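Local structure of methyl-accepting chemotaxis protein (Campylobacter jejuni, 6W3Y) at residues D31-N36 and I141-A146; N80-L85 and G158-S163; V90-K95 and D133-Q138. The protein probably senses small molecules outside the cell and passes the signal to the chemotaxis pathway, through a double Cache-type sensor region that holds alanine in this crystal. All coordinates share one frame; numbering follows the deposited sequence.

Interaction 1 of 3, residues D31-N36 and I141-A146; sequences DFRSTN and ITYSKA
The long N-terminal helix of a Cache (PDC) sensor lies against the back of its antiparallel sheet, and here Phe32, Arg33 and Asn36 of that helix meet Ile141 and Tyr143 of strand 139-149. The two short axes stay 10.3 Å apart at an angle of 39°, a gap filled mainly by the tyrosine ring. Its CG stands anti to the carbonyl carbon (chi1 -58°), which sends the ring up from the strand toward the helix. Phe32 meets the phenol obliquely, its CE2 coming close to the Tyr143 hydroxyl, whose place is less sure; the firm contact of Phe32 CE2 is with Ile141 CD1, at 4.0 Å. Arg33 contributes its aliphatic part, with CG near Tyr143 CE2, while its guanidinium group makes a cation-pi contact with Phe234. Leu166 and Leu169 of helix 163-172 also cover Phe32. Asn36 bridges the two aromatics: its ND2 sits 3.4 Å above the centre of the Phe32 ring and points at Tyr143 OH, although the hydrogen bond there is doubtful for the same reason. More secure is the CH-pi contact of Asn36 CB, which lies over the tyrosine face, 3.5 Å from the Tyr143 ring centroid and 17° off its normal.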
# COMPACT_ATOMS: atom_id res chain seq x y z
N ASP A 31 5.12 -7.57 0.01
CA ASP A 31 4.31 -8.70 -0.40
C ASP A 31 2.87 -8.29 -0.64
O ASP A 31 2.19 -8.80 -1.53
CB ASP A 31 4.39 -9.85 0.60
CG ASP A 31 5.79 -10.49 0.71
OD1 ASP A 31 6.64 -10.21 -0.14
OD2 ASP A 31 5.95 -11.27 1.65
N PHE A 32 2.38 -7.37 0.18
CA PHE A 32 1.05 -6.80 -0.04
C PHE A 32 0.96 -6.15 -1.43
O PHE A 32 0.02 -6.40 -2.21
CB PHE A 32 0.74 -5.76 1.05
CG PHE A 32 -0.57 -5.03 0.89
CD1 PHE A 32 -1.74 -5.59 1.38
CD2 PHE A 32 -0.61 -3.77 0.33
CE1 PHE A 32 -2.94 -4.90 1.28
CE2 PHE A 32 -1.81 -3.08 0.25
CZ PHE A 32 -2.96 -3.65 0.72
N ARG A 33 1.94 -5.31 -1.75
CA ARG A 33 1.93 -4.63 -3.05
C ARG A 33 2.05 -5.63 -4.20
O ARG A 33 1.26 -5.57 -5.17
CB ARG A 33 3.05 -3.61 -3.13
CG ARG A 33 3.01 -2.87 -4.45
CD ARG A 33 3.83 -1.61 -4.53
NE ARG A 33 3.23 -0.57 -3.72
CZ ARG A 33 3.60 0.71 -3.72
NH1 ARG A 33 4.47 1.13 -4.62
NH2 ARG A 33 3.08 1.55 -2.81
N SER A 34 2.98 -6.59 -4.11
CA SER A 34 3.21 -7.47 -5.27
C SER A 34 2.03 -8.43 -5.48
O SER A 34 1.70 -8.78 -6.62
CB SER A 34 4.53 -8.23 -5.11
OG SER A 34 4.46 -9.02 -3.94
N THR A 35 1.36 -8.86 -4.40
CA THR A 35 0.17 -9.67 -4.59
C THR A 35 -0.89 -8.90 -5.35
O THR A 35 -1.57 -9.44 -6.23
CB THR A 35 -0.32 -10.21 -3.24
OG1 THR A 35 0.65 -11.14 -2.76
CG2 THR A 35 -1.69 -10.86 -3.32
N ASN A 36 -1.12 -7.65 -4.95
CA ASN A 36 -2.12 -6.82 -5.60
C ASN A 36 -1.74 -6.49 -7.06
O ASN A 36 -2.62 -6.44 -7.91
CB ASN A 36 -2.37 -5.57 -4.77
CG ASN A 36 -3.06 -5.87 -3.48
OD1 ASN A 36 -3.89 -6.76 -3.45
ND2 ASN A 36 -2.81 -5.07 -2.43
N ILE A 141 -6.20 1.91 -1.13
CA ILE A 141 -5.09 2.02 -2.05
C ILE A 141 -5.61 1.46 -3.38
O ILE A 141 -6.20 0.37 -3.40
CB ILE A 141 -3.88 1.19 -1.55
CG1 ILE A 141 -3.37 1.78 -0.25
CG2 ILE A 141 -2.78 1.16 -2.58
CD1 ILE A 141 -2.51 0.83 0.59
N THR A 142 -5.40 2.26 -4.46
CA THR A 142 -5.88 1.81 -5.76
C THR A 142 -4.68 1.44 -6.64
O THR A 142 -3.64 2.14 -6.68
CB THR A 142 -6.67 2.95 -6.44
OG1 THR A 142 -7.82 3.23 -5.65
CG2 THR A 142 -7.07 2.58 -7.89
N TYR A 143 -4.83 0.29 -7.31
CA TYR A 143 -3.91 -0.20 -8.32
C TYR A 143 -4.63 -0.01 -9.65
O TYR A 143 -5.75 -0.53 -9.84
CB TYR A 143 -3.64 -1.70 -8.08
CG TYR A 143 -3.07 -1.96 -6.72
CD1 TYR A 143 -3.89 -2.05 -5.60
CD2 TYR A 143 -1.71 -2.03 -6.53
CE1 TYR A 143 -3.36 -2.20 -4.33
CE2 TYR A 143 -1.17 -2.16 -5.25
CZ TYR A 143 -2.01 -2.25 -4.17
OH TYR A 143 -1.52 -2.46 -2.88
N SER A 144 -4.02 0.75 -10.56
CA SER A 144 -4.66 0.98 -11.85
C SER A 144 -3.72 0.66 -13.01
O SER A 144 -2.50 0.66 -12.85
CB SER A 144 -5.19 2.42 -11.96
OG SER A 144 -4.16 3.34 -11.86
N LYS A 145 -4.33 0.35 -14.14
CA LYS A 145 -3.54 -0.10 -15.28
C LYS A 145 -4.33 0.22 -16.54
O LYS A 145 -5.46 -0.22 -16.70
CB LYS A 145 -3.30 -1.62 -15.17
CG LYS A 145 -2.41 -2.23 -16.24
CD LYS A 145 -1.01 -1.69 -16.19
CE LYS A 145 0.06 -2.60 -16.79
NZ LYS A 145 -0.03 -2.62 -18.26
N ALA A 146 -3.69 0.95 -17.47
CA ALA A 146 -4.27 1.16 -18.79
C ALA A 146 -4.19 -0.15 -19.59
O ALA A 146 -3.12 -0.75 -19.74
CB ALA A 146 -3.56 2.27 -19.52

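Interaction 2 of 3, residues N80-L85 and G158-S163; sequences NVYLGL and GVDIPS. With ALA (alanine), chain C.
Strand 80-84 and the 158-162 part of strand 152-162 run antiparallel at 165°, their axes 4.9 Å apart. Tyr82 and Gly158 form a hydrogen-bonded pair, Gly158 N giving to Tyr82 O at 2.8 Å and Tyr82 N to Gly158 O; Val81 and Val159 follow as a non-hydrogen-bonded pair, and Asp160 N gives a nearly straight bond to Asn80 O. Glycine at 158 lets the Tyr82 ring lie across the neighbouring strand, a course set by CG standing between backbone N and carbonyl carbon (chi1 49°). Gly158 O lies over one ring face and CB of the bound alanine over the other. At the ring edge, Tyr82 OH donates to Asp160 OD1 at 2.7 Å, on the syn side, and Thr142 OG1 also bonds that oxygen. Asp160 OD2 takes Asn80 ND2 on its anti side at 2.9 Å and the alanine N at 2.8 Å. Three protein groups thus hold the carboxylate in place and would probably favour its charged form facing the ligand's amino group. Trp115 meets Tyr82 edge-to-face. Strands 90-94 and 139-149 flank this pair in the sheet, and helix 4-48 covers the face bearing Val81 and Val159, through Leu43 and Phe39.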
# COMPACT_ATOMS: atom_id res chain seq x y z
N ASN A 80 -13.68 -2.48 -4.54
CA ASN A 80 -14.22 -2.13 -5.87
C ASN A 80 -13.25 -2.67 -6.92
O ASN A 80 -12.02 -2.58 -6.70
CB ASN A 80 -14.38 -0.62 -6.08
CG ASN A 80 -15.22 0.07 -5.06
OD1 ASN A 80 -16.43 -0.17 -4.99
ND2 ASN A 80 -14.59 0.99 -4.33
N VAL A 81 -13.79 -3.06 -8.07
CA VAL A 81 -12.97 -3.40 -9.22
C VAL A 81 -13.74 -2.83 -10.42
O VAL A 81 -14.95 -3.02 -10.53
CB VAL A 81 -12.78 -4.93 -9.36
CG1 VAL A 81 -12.00 -5.26 -10.63
CG2 VAL A 81 -12.02 -5.50 -8.17
N TYR A 82 -13.04 -2.08 -11.29
CA TYR A 82 -13.75 -1.24 -12.25
C TYR A 82 -12.91 -0.97 -13.49
O TYR A 82 -11.69 -1.11 -13.46
CB TYR A 82 -14.26 0.06 -11.57
CG TYR A 82 -13.21 0.78 -10.77
CD1 TYR A 82 -13.03 0.47 -9.42
CD2 TYR A 82 -12.39 1.79 -11.29
CE1 TYR A 82 -12.05 1.12 -8.66
CE2 TYR A 82 -11.45 2.47 -10.53
CZ TYR A 82 -11.29 2.13 -9.19
OH TYR A 82 -10.35 2.80 -8.45
N LEU A 83 -13.59 -0.50 -14.55
CA LEU A 83 -12.96 -0.16 -15.80
C LEU A 83 -13.49 1.20 -16.23
O LEU A 83 -14.69 1.36 -16.52
CB LEU A 83 -13.25 -1.21 -16.86
CG LEU A 83 -12.59 -0.98 -18.22
CD1 LEU A 83 -11.08 -1.08 -18.14
CD2 LEU A 83 -13.14 -1.96 -19.25
N GLY A 84 -12.61 2.17 -16.31
CA GLY A 84 -12.95 3.53 -16.76
C GLY A 84 -12.68 3.73 -18.23
O GLY A 84 -11.64 3.31 -18.74
N LEU A 85 -13.65 4.36 -18.90
CA LEU A 85 -13.57 4.55 -20.34
C LEU A 85 -13.35 6.01 -20.72
O LEU A 85 -13.66 6.91 -19.95
CB LEU A 85 -14.87 4.07 -20.98
CG LEU A 85 -15.39 2.67 -20.60
CD1 LEU A 85 -16.72 2.38 -21.28
CD2 LEU A 85 -14.35 1.59 -20.94
N GLY A 158 -9.16 -0.32 -12.55
CA GLY A 158 -8.82 0.03 -11.17
C GLY A 158 -9.26 -1.06 -10.20
O GLY A 158 -10.30 -1.67 -10.37
N VAL A 159 -8.41 -1.26 -9.18
CA VAL A 159 -8.65 -2.22 -8.11
C VAL A 159 -8.45 -1.48 -6.78
O VAL A 159 -7.36 -0.96 -6.53
CB VAL A 159 -7.68 -3.41 -8.20
CG1 VAL A 159 -7.88 -4.32 -7.00
CG2 VAL A 159 -7.85 -4.16 -9.51
N ASP A 160 -9.50 -1.42 -5.95
CA ASP A 160 -9.40 -0.72 -4.67
C ASP A 160 -9.34 -1.74 -3.53
O ASP A 160 -10.22 -2.57 -3.36
CB ASP A 160 -10.67 0.13 -4.39
CG ASP A 160 -10.85 1.31 -5.33
OD1 ASP A 160 -9.90 1.65 -6.08
OD2 ASP A 160 -11.97 1.89 -5.27
N ILE A 161 -8.24 -1.65 -2.77
CA ILE A 161 -8.03 -2.49 -1.61
C ILE A 161 -8.08 -1.57 -0.36
O ILE A 161 -7.39 -0.56 -0.34
CB ILE A 161 -6.65 -3.19 -1.68
CG1 ILE A 161 -6.47 -3.96 -2.97
CG2 ILE A 161 -6.49 -4.10 -0.44
CD1 ILE A 161 -7.46 -5.07 -3.21
N PRO A 162 -8.86 -1.93 0.67
CA PRO A 162 -8.86 -1.08 1.86
C PRO A 162 -7.45 -0.87 2.39
O PRO A 162 -6.72 -1.84 2.62
CB PRO A 162 -9.74 -1.85 2.86
CG PRO A 162 -10.67 -2.63 1.96
CD PRO A 162 -9.79 -3.07 0.82
N SER A 163 -7.12 0.37 2.69
CA SER A 163 -5.83 0.63 3.31
C SER A 163 -5.69 -0.03 4.67
O SER A 163 -4.58 -0.38 5.08
CB SER A 163 -5.50 2.10 3.34
OG SER A 163 -6.52 2.80 3.93
N ALA C . -12.10 4.60 -5.85
CA ALA C . -12.35 5.24 -7.18
C ALA C . -12.59 6.71 -6.97
O ALA C . -12.79 7.15 -5.81
CB ALA C . -13.55 4.62 -7.82
OXT ALA C . -12.50 7.43 -8.00

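Interaction 3 of 3, residues V90-K95 and D133-Q138; sequences VLLSQK and DTVLKQ. With ALA (alanine), chain C.
Leu136 lays its two methyl groups over the end of strand 90-94, CD1 reaching 3.4 Å from Lys95 O and 4.0 Å from Lys95 CB, while CD2 rests 3.8 Å from Gln94 NE2. The leucine and glutamine side chains cross at a slant. Gln94 leaves the strand with CG between backbone N and carbonyl carbon (chi1 60°) and then runs extended, which carries its amide across to the loop, where OE1 and NE2 both lie near Val135 CG1. The same methyl meets Leu92 tip to tip, Leu92 CD2 standing 3.7 Å from Val135 CG1. The contact between strand and loop is therefore made by van der Waals packing of aliphatic groups, joined by the flat amide of Gln94; the lysine's charged end leads away to Asn77.

The loop keeps its form by an internal device. Asp133 OD1 accepts from Val135 N at 2.9 Å, an Asx turn, and OD2 accepts from Leu136 N at 2.8 Å; both donors approach from above the carboxylate plane, by 59° and 46°. Each oxygen has a further partner: Asp133 OD1 also accepts from N of the bound alanine at 2.8 Å, and Asp133 OD2 from Asn80 ND2. So the carboxylate that shapes the turn also contacts the ligand. Thr134 N points almost straight at the alanine O, 3.3 Å away, and its hydroxyl adds a weak bond. Such a loop between two sheet strands, lying over the ligand with an aspartate for the amino group, is consistent with the amino-acid pockets of Cache sensor domains.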
# COMPACT_ATOMS: atom_id res chain seq x y z
N VAL A 90 -17.67 4.56 -16.06
CA VAL A 90 -16.94 3.50 -15.36
C VAL A 90 -17.85 2.29 -15.20
O VAL A 90 -18.97 2.41 -14.67
CB VAL A 90 -16.49 3.97 -13.96
CG1 VAL A 90 -15.82 2.81 -13.22
CG2 VAL A 90 -15.54 5.12 -14.06
N LEU A 91 -17.38 1.12 -15.65
CA LEU A 91 -18.06 -0.12 -15.33
C LEU A 91 -17.57 -0.58 -13.96
O LEU A 91 -16.36 -0.82 -13.78
CB LEU A 91 -17.73 -1.20 -16.36
CG LEU A 91 -18.38 -2.54 -16.05
CD1 LEU A 91 -19.90 -2.47 -16.07
CD2 LEU A 91 -17.93 -3.61 -17.02
N LEU A 92 -18.49 -0.60 -13.00
CA LEU A 92 -18.11 -0.73 -11.57
C LEU A 92 -18.68 -1.99 -10.96
O LEU A 92 -19.91 -2.18 -10.94
CB LEU A 92 -18.66 0.47 -10.83
CG LEU A 92 -18.52 0.53 -9.32
CD1 LEU A 92 -17.07 0.45 -8.86
CD2 LEU A 92 -19.23 1.75 -8.75
N SER A 93 -17.79 -2.82 -10.38
CA SER A 93 -18.20 -3.90 -9.51
C SER A 93 -17.82 -3.53 -8.08
O SER A 93 -16.64 -3.32 -7.79
CB SER A 93 -17.46 -5.19 -9.91
OG SER A 93 -17.84 -6.29 -9.10
N GLN A 94 -18.81 -3.39 -7.20
CA GLN A 94 -18.57 -2.90 -5.85
C GLN A 94 -19.10 -3.88 -4.84
O GLN A 94 -20.10 -4.55 -5.05
CB GLN A 94 -19.24 -1.54 -5.62
CG GLN A 94 -20.75 -1.53 -5.79
CD GLN A 94 -21.36 -0.18 -5.54
OE1 GLN A 94 -21.59 0.57 -6.48
NE2 GLN A 94 -21.58 0.15 -4.31
N LYS A 95 -18.47 -3.88 -3.66
CA LYS A 95 -18.95 -4.70 -2.55
C LYS A 95 -20.31 -4.13 -2.11
O LYS A 95 -20.56 -2.93 -2.18
CB LYS A 95 -17.88 -4.71 -1.43
CG LYS A 95 -17.92 -5.92 -0.51
CD LYS A 95 -16.73 -5.90 0.45
CE LYS A 95 -16.94 -6.91 1.55
NZ LYS A 95 -16.92 -8.32 1.07
N ASP A 133 -12.19 6.63 -0.99
CA ASP A 133 -12.97 6.19 -2.16
C ASP A 133 -14.36 6.79 -2.11
O ASP A 133 -15.05 6.69 -1.10
CB ASP A 133 -13.06 4.67 -2.16
CG ASP A 133 -14.21 4.15 -2.99
OD1 ASP A 133 -14.33 4.58 -4.15
OD2 ASP A 133 -14.98 3.32 -2.48
N THR A 134 -14.78 7.38 -3.24
CA THR A 134 -16.11 8.00 -3.35
C THR A 134 -17.26 6.97 -3.43
O THR A 134 -18.42 7.31 -3.15
CB THR A 134 -16.19 8.97 -4.57
OG1 THR A 134 -16.08 8.22 -5.78
CG2 THR A 134 -15.08 10.00 -4.55
N VAL A 135 -16.98 5.75 -3.87
CA VAL A 135 -18.08 4.79 -4.09
C VAL A 135 -18.59 4.21 -2.75
O VAL A 135 -19.77 4.36 -2.42
CB VAL A 135 -17.64 3.66 -5.04
CG1 VAL A 135 -18.70 2.60 -5.14
CG2 VAL A 135 -17.33 4.22 -6.40
N LEU A 136 -17.67 3.65 -1.98
CA LEU A 136 -18.02 2.99 -0.71
C LEU A 136 -17.47 3.68 0.52
O LEU A 136 -17.68 3.23 1.63
CB LEU A 136 -17.63 1.52 -0.77
CG LEU A 136 -18.59 0.63 -1.56
CD1 LEU A 136 -18.00 -0.76 -1.71
CD2 LEU A 136 -19.97 0.53 -0.91
N LYS A 137 -16.79 4.80 0.34
CA LYS A 137 -16.55 5.74 1.43
C LYS A 137 -15.60 5.17 2.49
O LYS A 137 -15.75 5.41 3.68
CB LYS A 137 -17.86 6.18 2.09
CG LYS A 137 -19.01 6.43 1.15
CD LYS A 137 -18.74 7.61 0.27
CE LYS A 137 -20.04 8.10 -0.39
NZ LYS A 137 -19.76 9.16 -1.40
N GLN A 138 -14.65 4.39 2.02
CA GLN A 138 -13.55 3.87 2.83
C GLN A 138 -12.23 4.30 2.26
O GLN A 138 -12.13 4.57 1.05
CB GLN A 138 -13.61 2.33 2.89
CG GLN A 138 -14.87 1.79 3.53
CD GLN A 138 -14.93 0.29 3.58
OE1 GLN A 138 -13.88 -0.35 3.73
NE2 GLN A 138 -16.13 -0.28 3.45
N ALA C . -12.10 4.60 -5.85
CA ALA C . -12.35 5.24 -7.18
C ALA C . -12.59 6.71 -6.97
O ALA C . -12.79 7.15 -5.81
CB ALA C . -13.55 4.62 -7.82
OXT ALA C . -12.50 7.43 -8.00

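In the fold
Interaction 2 lies within the six-stranded sheet; interaction 1 sets the long helix on the face of Val81 and Val159, and interaction 3 folds a loop over the opposite face, where the alanine sits. Interaction 2 links them: Thr142 OG1 of 141-146 lies 2.6 Å from Asp160 OD1, and on the other flank Leu83 O is 2.8 Å from Leu91 N, joining strands 80-84 and 90-94. The centres of interactions 2 and 3 are about 7 Å apart, and their aspartates, Asp160 and Asp133, both accept from the ligand's amino group. Interaction 1 stands further back, the Ile141 side chain about 10 Å from the alanine. Lys113, Trp115 and Tyr131 complete the ligand's hydrogen bonds.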